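Local coordinates for protein superoxide dismutase (Clostridium difficile, PDB 3TJT) that binds a ferric ion and probably disproportionates toxic superoxide radicals into hydrogen peroxide and molecular oxygen, at residues K86-I91 and D186-V191. Numbering follows the deposited sequence.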
loop_
_atom_site.group_PDB
_atom_site.type_symbol
_atom_site.label_atom_id
_atom_site.label_comp_id
_atom_site.label_asym_id
_atom_site.label_seq_id
_atom_site.Cartn_x
_atom_site.Cartn_y
_atom_site.Cartn_z
ATOM N N LYS A 86 13.756 2.719 10.943
ATOM C CA LYS A 86 15.003 2.642 11.698
ATOM C C LYS A 86 15.387 1.173 11.859
ATOM O O LYS A 86 16.536 0.784 11.606
ATOM C CB LYS A 86 14.885 3.317 13.070
ATOM C CG LYS A 86 16.224 3.329 13.823
ATOM C CD LYS A 86 16.064 3.625 15.312
ATOM C CE LYS A 86 15.397 4.952 15.555
ATOM N NZ LYS A 86 15.304 5.273 17.013
ATOM N N PHE A 87 14.415 0.357 12.256
ATOM C CA PHE A 87 14.621 -1.076 12.441
ATOM C C PHE A 87 15.064 -1.753 11.143
ATOM O O PHE A 87 16.005 -2.550 11.127
ATOM C CB PHE A 87 13.323 -1.733 12.958
ATOM C CG PHE A 87 13.438 -3.208 13.175
ATOM C CD1 PHE A 87 13.754 -3.714 14.430
ATOM C CD2 PHE A 87 13.248 -4.095 12.134
ATOM C CE1 PHE A 87 13.865 -5.070 14.633
ATOM C CE2 PHE A 87 13.372 -5.462 12.332
ATOM C CZ PHE A 87 13.681 -5.949 13.580
ATOM N N PHE A 88 14.372 -1.431 10.055
ATOM C CA PHE A 88 14.638 -2.045 8.756
ATOM C C PHE A 88 16.060 -1.756 8.247
ATOM O O PHE A 88 16.764 -2.665 7.798
ATOM C CB PHE A 88 13.591 -1.559 7.746
ATOM C CG PHE A 88 13.695 -2.199 6.393
ATOM C CD1 PHE A 88 13.621 -3.576 6.248
ATOM C CD2 PHE A 88 13.835 -1.412 5.255
ATOM C CE1 PHE A 88 13.701 -4.176 4.990
ATOM C CE2 PHE A 88 13.920 -2.001 3.990
ATOM C CZ PHE A 88 13.844 -3.378 3.858
ATOM N N PHE A 89 16.477 -0.497 8.293
ATOM C CA PHE A 89 17.820 -0.187 7.808
ATOM C C PHE A 89 18.874 -0.833 8.714
ATOM O O PHE A 89 19.917 -1.262 8.232
ATOM C CB PHE A 89 18.018 1.318 7.640
ATOM C CG PHE A 89 17.070 1.934 6.633
ATOM C CD1 PHE A 89 16.911 1.353 5.375
ATOM C CD2 PHE A 89 16.338 3.065 6.941
ATOM C CE1 PHE A 89 16.032 1.901 4.443
ATOM C CE2 PHE A 89 15.462 3.628 6.007
ATOM C CZ PHE A 89 15.308 3.040 4.763
ATOM N N ASP A 90 18.572 -0.952 10.009
ATOM C CA ASP A 90 19.493 -1.629 10.937
ATOM C C ASP A 90 19.600 -3.139 10.710
ATOM O O ASP A 90 20.616 -3.760 11.052
ATOM C CB ASP A 90 19.092 -1.357 12.399
ATOM C CG ASP A 90 19.595 -0.023 12.910
ATOM O OD1 ASP A 90 20.415 0.625 12.223
ATOM O OD2 ASP A 90 19.161 0.384 14.008
ATOM N N ILE A 91 18.564 -3.741 10.131
ATOM C CA ILE A 91 18.518 -5.193 10.008
ATOM C C ILE A 91 19.103 -5.672 8.670
ATOM O O ILE A 91 19.064 -6.858 8.343
ATOM C CB ILE A 91 17.083 -5.748 10.231
ATOM C CG1 ILE A 91 17.129 -7.185 10.760
ATOM C CG2 ILE A 91 16.245 -5.675 8.950
ATOM C CD1 ILE A 91 17.937 -7.320 12.051
ATOM N N ASP A 186 13.235 -12.729 -2.294
ATOM C CA ASP A 186 14.319 -13.702 -2.367
ATOM C C ASP A 186 15.694 -13.034 -2.267
ATOM O O ASP A 186 16.566 -13.502 -1.534
ATOM C CB ASP A 186 14.225 -14.526 -3.648
ATOM C CG ASP A 186 15.099 -15.767 -3.599
ATOM O OD1 ASP A 186 14.978 -16.556 -2.631
ATOM O OD2 ASP A 186 15.909 -15.949 -4.524
ATOM N N ASN A 187 15.881 -11.932 -2.982
ATOM C CA ASN A 187 17.162 -11.232 -2.958
ATOM C C ASN A 187 17.484 -10.613 -1.608
ATOM O O ASN A 187 18.649 -10.482 -1.242
ATOM C CB ASN A 187 17.220 -10.170 -4.050
ATOM C CG ASN A 187 17.755 -10.717 -5.353
ATOM O OD1 ASN A 187 18.328 -11.807 -5.385
ATOM N ND2 ASN A 187 17.573 -9.973 -6.431
ATOM N N TRP A 188 16.447 -10.237 -0.867
ATOM C CA TRP A 188 16.647 -9.547 0.398
ATOM C C TRP A 188 17.399 -10.408 1.417
ATOM O O TRP A 188 18.118 -9.887 2.271
ATOM C CB TRP A 188 15.299 -9.096 0.958
ATOM C CG TRP A 188 15.370 -8.401 2.275
ATOM C CD1 TRP A 188 15.801 -7.133 2.514
ATOM C CD2 TRP A 188 14.951 -8.931 3.542
ATOM N NE1 TRP A 188 15.687 -6.840 3.853
ATOM C CE2 TRP A 188 15.172 -7.929 4.505
ATOM C CE3 TRP A 188 14.409 -10.152 3.948
ATOM C CZ2 TRP A 188 14.867 -8.108 5.852
ATOM C CZ3 TRP A 188 14.110 -10.332 5.293
ATOM C CH2 TRP A 188 14.344 -9.316 6.227
ATOM N N PHE A 189 17.224 -11.717 1.335
ATOM C CA PHE A 189 17.891 -12.609 2.277
ATOM C C PHE A 189 19.419 -12.545 2.172
ATOM O O PHE A 189 20.124 -12.928 3.102
ATOM C CB PHE A 189 17.348 -14.036 2.166
ATOM C CG PHE A 189 16.107 -14.249 2.990
ATOM C CD1 PHE A 189 16.203 -14.641 4.311
ATOM C CD2 PHE A 189 14.855 -13.993 2.462
ATOM C CE1 PHE A 189 15.067 -14.808 5.088
ATOM C CE2 PHE A 189 13.716 -14.157 3.230
ATOM C CZ PHE A 189 13.824 -14.563 4.548
ATOM N N ASN A 190 19.927 -12.029 1.053
ATOM C CA ASN A 190 21.371 -11.818 0.925
ATOM C C ASN A 190 21.895 -10.674 1.784
ATOM O O ASN A 190 23.095 -10.592 2.041
ATOM C CB ASN A 190 21.754 -11.581 -0.537
ATOM C CG ASN A 190 21.475 -12.783 -1.402
ATOM O OD1 ASN A 190 20.522 -12.798 -2.183
ATOM N ND2 ASN A 190 22.290 -13.815 -1.249
ATOM N N VAL A 191 21.009 -9.785 2.225
ATOM C CA VAL A 191 21.453 -8.640 3.019
ATOM C C VAL A 191 20.940 -8.631 4.459
ATOM O O VAL A 191 21.233 -7.704 5.200
ATOM C CB VAL A 191 21.117 -7.284 2.367
ATOM C CG1 VAL A 191 21.801 -7.157 1.002
ATOM C CG2 VAL A 191 19.611 -7.097 2.242
#
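Phe-88 and Trp-188 meet where the end of helix 72-90, from the alpha-hairpin domain, comes up to segment 186-191 in the C-terminal domain, a buried junction that illustrates how aromatic side chains can bridge two domains in an iron/manganese superoxide dismutase. Each ring leaves its backbone with CG anti to N (chi1 -176° in Phe-88, 179° in Trp-188), and this extended setting sends them out from their helices to meet midway. The planes lie close to parallel, 18° apart, but are slid so far that they hardly overlap, with 5.6 Å between the phenyl and pyrrole-ring centroids. Phe-88 CE1 makes the nearest approach, 3.5 Å from Trp-188 NE1, while CZ lies 3.9 Å from that same nitrogen. Ile-91, where helical geometry ends, adds an aliphatic neighbour: its CG2 branch reaches the indole edge near the ring plane, 4.2 Å from Trp-188 CZ2, and the two side chains run roughly at right angles. Leu-166 of strand 161-167 touches both aromatic side chains, and Trp-133 meets Phe-88 edge-to-face. The Phe-88 side chain also comes within about 4 Å, at nearest atoms, of the side chains of the iron ligands His-30 and Asp-167. The contact is thus chiefly one of dispersion and shape, consistent with a largely apolar layer that extends from behind the metal ligands into the domain interface.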